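Local atomic coordinates of phosphoacetylglucosamine mutase (Aspergillus lentulus, PDB entry 5O9X), a protein that probably interconverts the 6-phosphate and 1-phosphate of N-acetylglucosamine, as a phosphoacetylglucosamine mutase of the phosphohexomutase family. Residues R302-F316 with H441-D455. The protein carries 1 engineered substitution. Numbering follows the deposited sequence.
Sequences RLLDGDRIATLAASF and HKGWTPKEWLATYTD
Arg308 stacks on Tyr453 where the edge strand 301-304 of one sheet passes into helix 306-324 of the next alpha/beta part of the phosphohexomutase fold and both meet the short helix 446-451; the pair illustrates how a buried arginine can organise a chain that is leaving a helix. The Arg308 guanidinium lies flat on the Tyr453 ring, planes 10° apart and centres separated by 3.6 Å, a stacked cation-pi contact; Leu450 CD1 sits over its opposite face. Arg308 NH1 and NH2 both close end-on upon Tyr453 O, from one face of that carbonyl, while NH1 also donates to Leu450 O (2.9 Å). A bend at chi2 (-83°) turns the arginine chain toward these carbonyls. Asp455 OD2 approaches in the guanidinium plane and forms a long salt bridge with NH2, its carboxylate turned nearly perpendicular.

The Trp449 indole is a slab between two leucines: Leu304 CD2 lies 4.0 Å from the centroid of its five-membered ring, and Leu312 CD2 meets the six-membered ring from the other face, both as CH-pi contacts. With CG anti to the backbone N (chi1 -175°), the indole extends to helix 306-324, where Trp449 NE1 donates to Arg308 O (3.0 Å); the bond lies in the indole plane but comes from above the carbonyl plane. That carbonyl keeps its helical bond from Leu312 N, the two donors arriving from opposite faces.

Farther along helix 306-324, Ser315 OG accepts from Lys442 NZ at the end of helix 428-442, and Phe316 CZ packs over one face of the His441 ring.

In the second shell, Asp305 N-caps helix 306-324 through weak bonds from the backbone N of Asp307 and Arg308, while its other carboxylate oxygen pairs with Lys263. Thr452 OG1, which takes a weak bond from Arg308 NH1, donates in turn nearly along the C=O axis to Trp449 O, at 2.7 Å.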
loop_
_atom_site.group_PDB
_atom_site.type_symbol
_atom_site.label_atom_id
_atom_site.label_comp_id
_atom_site.label_asym_id
_atom_site.label_seq_id
_atom_site.Cartn_x
_atom_site.Cartn_y
_atom_site.Cartn_z
ATOM N N ARG A 302 -18.909 7.860 10.567
ATOM C CA ARG A 302 -17.618 8.281 11.153
ATOM C C ARG A 302 -16.517 7.426 10.546
ATOM O O ARG A 302 -16.623 6.218 10.490
ATOM C CB ARG A 302 -17.565 8.066 12.676
ATOM C CG ARG A 302 -18.770 8.692 13.411
ATOM C CD ARG A 302 -18.753 10.235 13.247
ATOM N NE ARG A 302 -19.838 10.853 14.004
ATOM C CZ ARG A 302 -20.021 12.176 14.108
ATOM N NH1 ARG A 302 -19.221 13.040 13.456
ATOM N NH2 ARG A 302 -21.053 12.621 14.843
ATOM N N LEU A 303 -15.469 8.082 10.136
ATOM C CA LEU A 303 -14.410 7.431 9.388
ATOM C C LEU A 303 -13.236 7.153 10.303
ATOM O O LEU A 303 -12.842 8.028 11.065
ATOM C CB LEU A 303 -13.923 8.361 8.220
ATOM C CG LEU A 303 -12.694 7.868 7.412
ATOM C CD1 LEU A 303 -12.977 6.523 6.705
ATOM C CD2 LEU A 303 -12.247 9.042 6.481
ATOM N N LEU A 304 -12.665 5.936 10.204
ATOM C CA LEU A 304 -11.469 5.581 10.947
ATOM C C LEU A 304 -10.424 5.213 9.961
ATOM O O LEU A 304 -10.287 4.029 9.649
ATOM C CB LEU A 304 -11.654 4.465 11.999
ATOM C CG LEU A 304 -12.709 4.834 13.100
ATOM C CD1 LEU A 304 -13.436 3.562 13.650
ATOM C CD2 LEU A 304 -12.035 5.612 14.201
ATOM N N ASP A 305 -9.623 6.203 9.555
ATOM C CA ASP A 305 -8.777 5.990 8.340
ATOM C C ASP A 305 -7.369 5.474 8.673
ATOM O O ASP A 305 -7.135 5.052 9.809
ATOM C CB ASP A 305 -8.714 7.296 7.501
ATOM C CG ASP A 305 -7.912 8.452 8.220
ATOM O OD1 ASP A 305 -7.221 8.256 9.268
ATOM O OD2 ASP A 305 -7.935 9.590 7.686
ATOM N N GLY A 306 -6.424 5.528 7.707
ATOM C CA GLY A 306 -5.061 4.988 7.981
ATOM C C GLY A 306 -4.342 5.528 9.195
ATOM O O GLY A 306 -3.623 4.787 9.912
ATOM N N ASP A 307 -4.486 6.837 9.441
ATOM C CA ASP A 307 -3.835 7.403 10.641
ATOM C C ASP A 307 -4.469 6.984 11.927
ATOM O O ASP A 307 -3.805 6.912 12.965
ATOM C CB ASP A 307 -3.801 8.904 10.519
ATOM C CG ASP A 307 -2.929 9.302 9.357
ATOM O OD1 ASP A 307 -1.684 9.087 9.419
ATOM O OD2 ASP A 307 -3.481 9.760 8.328
ATOM N N ARG A 308 -5.760 6.690 11.889
ATOM C CA ARG A 308 -6.409 6.056 13.057
ATOM C C ARG A 308 -5.858 4.674 13.341
ATOM O O ARG A 308 -5.734 4.334 14.515
ATOM C CB ARG A 308 -7.949 5.849 12.898
ATOM C CG ARG A 308 -8.633 7.171 12.818
ATOM C CD ARG A 308 -8.826 7.660 14.275
ATOM N NE ARG A 308 -9.519 8.916 14.172
ATOM C CZ ARG A 308 -10.072 9.610 15.148
ATOM N NH1 ARG A 308 -9.925 9.210 16.425
ATOM N NH2 ARG A 308 -10.719 10.744 14.838
ATOM N N ILE A 309 -5.566 3.909 12.289
ATOM C CA ILE A 309 -4.925 2.585 12.470
ATOM C C ILE A 309 -3.500 2.767 13.020
ATOM O O ILE A 309 -3.109 2.081 13.963
ATOM C CB ILE A 309 -4.926 1.737 11.136
ATOM C CG1 ILE A 309 -6.414 1.566 10.674
ATOM C CG2 ILE A 309 -4.303 0.346 11.406
ATOM C CD1 ILE A 309 -6.591 0.914 9.302
ATOM N N ALA A 310 -2.727 3.676 12.416
ATOM C CA ALA A 310 -1.336 3.921 12.873
ATOM C C ALA A 310 -1.366 4.259 14.391
ATOM O O ALA A 310 -0.557 3.742 15.203
ATOM C CB ALA A 310 -0.764 5.079 12.085
ATOM N N THR A 311 -2.240 5.173 14.755
ATOM C CA THR A 311 -2.250 5.640 16.165
ATOM C C THR A 311 -2.771 4.556 17.141
ATOM O O THR A 311 -2.282 4.440 18.278
ATOM C CB THR A 311 -3.043 6.944 16.329
ATOM O OG1 THR A 311 -4.346 6.811 15.805
ATOM C CG2 THR A 311 -2.316 8.040 15.573
ATOM N N LEU A 312 -3.743 3.790 16.679
ATOM C CA LEU A 312 -4.233 2.616 17.406
ATOM C C LEU A 312 -3.045 1.656 17.678
ATOM O O LEU A 312 -2.810 1.217 18.817
ATOM C CB LEU A 312 -5.390 1.917 16.616
ATOM C CG LEU A 312 -5.982 0.681 17.349
ATOM C CD1 LEU A 312 -6.785 1.131 18.584
ATOM C CD2 LEU A 312 -6.820 -0.199 16.472
ATOM N N ALA A 313 -2.309 1.311 16.623
ATOM C CA ALA A 313 -1.160 0.376 16.736
ATOM C C ALA A 313 -0.001 0.953 17.595
ATOM O O ALA A 313 0.551 0.251 18.414
ATOM C CB ALA A 313 -0.623 0.072 15.323
ATOM N N ALA A 314 0.339 2.251 17.388
ATOM C CA ALA A 314 1.366 2.879 18.214
ATOM C C ALA A 314 0.988 2.895 19.703
ATOM O O ALA A 314 1.874 2.641 20.564
ATOM C CB ALA A 314 1.705 4.278 17.700
ATOM N N SER A 315 -0.278 3.150 20.035
ATOM C CA SER A 315 -0.718 3.147 21.442
ATOM C C SER A 315 -0.596 1.705 22.007
ATOM O O SER A 315 -0.064 1.514 23.095
ATOM C CB SER A 315 -2.179 3.593 21.473
ATOM O OG SER A 315 -2.829 3.196 22.646
ATOM N N PHE A 316 -1.165 0.716 21.314
ATOM C CA PHE A 316 -1.127 -0.664 21.785
ATOM C C PHE A 316 0.321 -1.147 21.988
ATOM O O PHE A 316 0.677 -1.666 23.032
ATOM C CB PHE A 316 -1.822 -1.583 20.787
ATOM C CG PHE A 316 -2.013 -2.982 21.304
ATOM C CD1 PHE A 316 -2.644 -3.192 22.548
ATOM C CD2 PHE A 316 -1.553 -4.064 20.575
ATOM C CE1 PHE A 316 -2.811 -4.505 23.026
ATOM C CE2 PHE A 316 -1.765 -5.372 21.014
ATOM C CZ PHE A 316 -2.410 -5.575 22.240
ATOM N N HIS A 441 -8.145 -6.600 22.772
ATOM C CA HIS A 441 -7.326 -6.459 23.962
ATOM C C HIS A 441 -7.670 -5.219 24.813
ATOM O O HIS A 441 -7.766 -5.301 26.050
ATOM C CB HIS A 441 -5.842 -6.395 23.608
ATOM C CG HIS A 441 -5.245 -7.735 23.314
ATOM N ND1 HIS A 441 -4.640 -8.494 24.297
ATOM C CD2 HIS A 441 -5.190 -8.471 22.174
ATOM C CE1 HIS A 441 -4.199 -9.624 23.760
ATOM N NE2 HIS A 441 -4.536 -9.645 22.484
ATOM N N LYS A 442 -7.870 -4.090 24.149
ATOM C CA LYS A 442 -8.223 -2.848 24.853
ATOM C C LYS A 442 -9.639 -2.914 25.416
ATOM O O LYS A 442 -9.950 -2.210 26.402
ATOM C CB LYS A 442 -8.082 -1.604 23.907
ATOM C CG LYS A 442 -6.598 -1.261 23.529
ATOM C CD LYS A 442 -6.667 0.028 22.624
ATOM C CE LYS A 442 -5.337 0.709 22.281
ATOM N NZ LYS A 442 -4.655 1.196 23.527
ATOM N N GLY A 443 -10.507 -3.707 24.790
ATOM C CA GLY A 443 -11.954 -3.854 25.186
ATOM C C GLY A 443 -12.768 -2.765 24.487
ATOM O O GLY A 443 -13.964 -2.620 24.701
ATOM N N TRP A 444 -12.128 -2.029 23.569
ATOM C CA TRP A 444 -12.762 -0.867 22.931
ATOM C C TRP A 444 -13.734 -1.255 21.850
ATOM O O TRP A 444 -13.555 -2.330 21.189
ATOM C CB TRP A 444 -11.655 -0.054 22.210
ATOM C CG TRP A 444 -10.967 0.936 23.050
ATOM C CD1 TRP A 444 -11.080 1.126 24.451
ATOM C CD2 TRP A 444 -9.970 1.830 22.608
ATOM N NE1 TRP A 444 -10.274 2.151 24.822
ATOM C CE2 TRP A 444 -9.541 2.574 23.740
ATOM C CE3 TRP A 444 -9.410 2.115 21.324
ATOM C CZ2 TRP A 444 -8.582 3.593 23.654
ATOM C CZ3 TRP A 444 -8.430 3.133 21.253
ATOM C CH2 TRP A 444 -8.040 3.849 22.384
ATOM N N THR A 445 -14.764 -0.417 21.691
ATOM C CA THR A 445 -15.635 -0.431 20.474
ATOM C C THR A 445 -15.193 0.687 19.541
ATOM O O THR A 445 -14.361 1.499 19.945
ATOM C CB THR A 445 -17.134 -0.184 20.789
ATOM O OG1 THR A 445 -17.320 1.181 21.212
ATOM C CG2 THR A 445 -17.671 -1.169 21.913
ATOM N N PRO A 446 -15.787 0.791 18.315
ATOM C CA PRO A 446 -15.371 1.961 17.462
ATOM C C PRO A 446 -15.625 3.352 18.133
ATOM O O PRO A 446 -14.855 4.293 17.946
ATOM C CB PRO A 446 -16.255 1.817 16.190
ATOM C CG PRO A 446 -16.510 0.292 16.082
ATOM C CD PRO A 446 -16.539 -0.234 17.526
ATOM N N LYS A 447 -16.663 3.440 18.928
ATOM C CA LYS A 447 -16.872 4.655 19.767
ATOM C C LYS A 447 -15.581 5.102 20.499
ATOM O O LYS A 447 -15.226 6.300 20.413
ATOM C CB LYS A 447 -18.000 4.416 20.827
ATOM C CG LYS A 447 -18.195 5.650 21.741
ATOM C CD LYS A 447 -19.278 5.416 22.807
ATOM C CE LYS A 447 -19.579 6.760 23.492
ATOM N NZ LYS A 447 -20.157 6.559 24.840
ATOM N N GLU A 448 -14.943 4.211 21.311
ATOM C CA GLU A 448 -13.712 4.602 22.038
ATOM C C GLU A 448 -12.537 4.902 21.164
ATOM O O GLU A 448 -11.711 5.813 21.417
ATOM C CB GLU A 448 -13.289 3.518 23.082
ATOM C CG GLU A 448 -14.233 3.478 24.292
ATOM C CD GLU A 448 -15.527 2.740 24.031
ATOM O OE1 GLU A 448 -15.554 1.820 23.192
ATOM O OE2 GLU A 448 -16.538 3.059 24.652
ATOM N N TRP A 449 -12.425 4.162 20.066
ATOM C CA TRP A 449 -11.355 4.426 19.139
ATOM C C TRP A 449 -11.560 5.822 18.479
ATOM O O TRP A 449 -10.614 6.593 18.385
ATOM C CB TRP A 449 -11.375 3.288 18.047
ATOM C CG TRP A 449 -10.232 3.340 17.029
ATOM C CD1 TRP A 449 -9.099 4.159 17.032
ATOM C CD2 TRP A 449 -10.143 2.533 15.856
ATOM N NE1 TRP A 449 -8.312 3.851 15.931
ATOM C CE2 TRP A 449 -8.936 2.871 15.186
ATOM C CE3 TRP A 449 -10.987 1.568 15.287
ATOM C CZ2 TRP A 449 -8.564 2.282 13.954
ATOM C CZ3 TRP A 449 -10.585 0.956 14.094
ATOM C CH2 TRP A 449 -9.396 1.312 13.439
ATOM N N LEU A 450 -12.773 6.123 18.038
ATOM C CA LEU A 450 -13.065 7.455 17.491
ATOM C C LEU A 450 -12.773 8.592 18.503
ATOM O O LEU A 450 -12.229 9.648 18.111
ATOM C CB LEU A 450 -14.512 7.566 16.943
ATOM C CG LEU A 450 -14.858 8.868 16.142
ATOM C CD1 LEU A 450 -14.230 8.777 14.752
ATOM C CD2 LEU A 450 -16.358 8.955 16.071
ATOM N N ALA A 451 -12.995 8.310 19.801
ATOM C CA ALA A 451 -12.846 9.334 20.817
ATOM C C ALA A 451 -11.393 9.662 21.158
ATOM O O ALA A 451 -11.131 10.725 21.755
ATOM C CB ALA A 451 -13.694 8.942 22.089
ATOM N N THR A 452 -10.420 8.866 20.694
ATOM C CA THR A 452 -9.011 9.180 20.902
ATOM C C THR A 452 -8.635 10.629 20.533
ATOM O O THR A 452 -7.878 11.283 21.252
ATOM C CB THR A 452 -8.050 8.209 20.178
ATOM O OG1 THR A 452 -8.369 8.117 18.758
ATOM C CG2 THR A 452 -8.170 6.750 20.758
ATOM N N TYR A 453 -9.101 11.099 19.368
ATOM C CA TYR A 453 -8.890 12.483 18.940
ATOM C C TYR A 453 -10.003 12.794 17.921
ATOM O O TYR A 453 -10.663 11.887 17.412
ATOM C CB TYR A 453 -7.478 12.706 18.389
ATOM C CG TYR A 453 -7.160 11.890 17.104
ATOM C CD1 TYR A 453 -7.574 12.349 15.814
ATOM C CD2 TYR A 453 -6.444 10.660 17.196
ATOM C CE1 TYR A 453 -7.270 11.597 14.630
ATOM C CE2 TYR A 453 -6.133 9.913 16.044
ATOM C CZ TYR A 453 -6.514 10.393 14.789
ATOM O OH TYR A 453 -6.161 9.627 13.745
ATOM N N THR A 454 -10.263 14.068 17.662
ATOM C CA THR A 454 -11.271 14.433 16.663
ATOM C C THR A 454 -10.591 14.978 15.423
ATOM O O THR A 454 -9.834 15.968 15.509
ATOM C CB THR A 454 -12.282 15.430 17.253
ATOM O OG1 THR A 454 -12.924 14.829 18.406
ATOM C CG2 THR A 454 -13.408 15.782 16.233
ATOM N N ASP A 455 -10.860 14.341 14.277
ATOM C CA ASP A 455 -10.287 14.815 13.010
ATOM C C ASP A 455 -10.745 16.246 12.707
ATOM O O ASP A 455 -11.886 16.593 12.917
ATOM C CB ASP A 455 -10.798 13.885 11.854
ATOM C CG ASP A 455 -10.017 12.560 11.783
ATOM O OD1 ASP A 455 -8.779 12.620 11.808
ATOM O OD2 ASP A 455 -10.623 11.454 11.679
HETATM O O HOH W 1 -12.946 10.697 11.824
HETATM O O HOH W 2 -10.201 9.063 10.472
HETATM O O HOH W 3 -7.112 10.386 11.454
HETATM O O HOH W 4 -6.319 6.109 17.607
#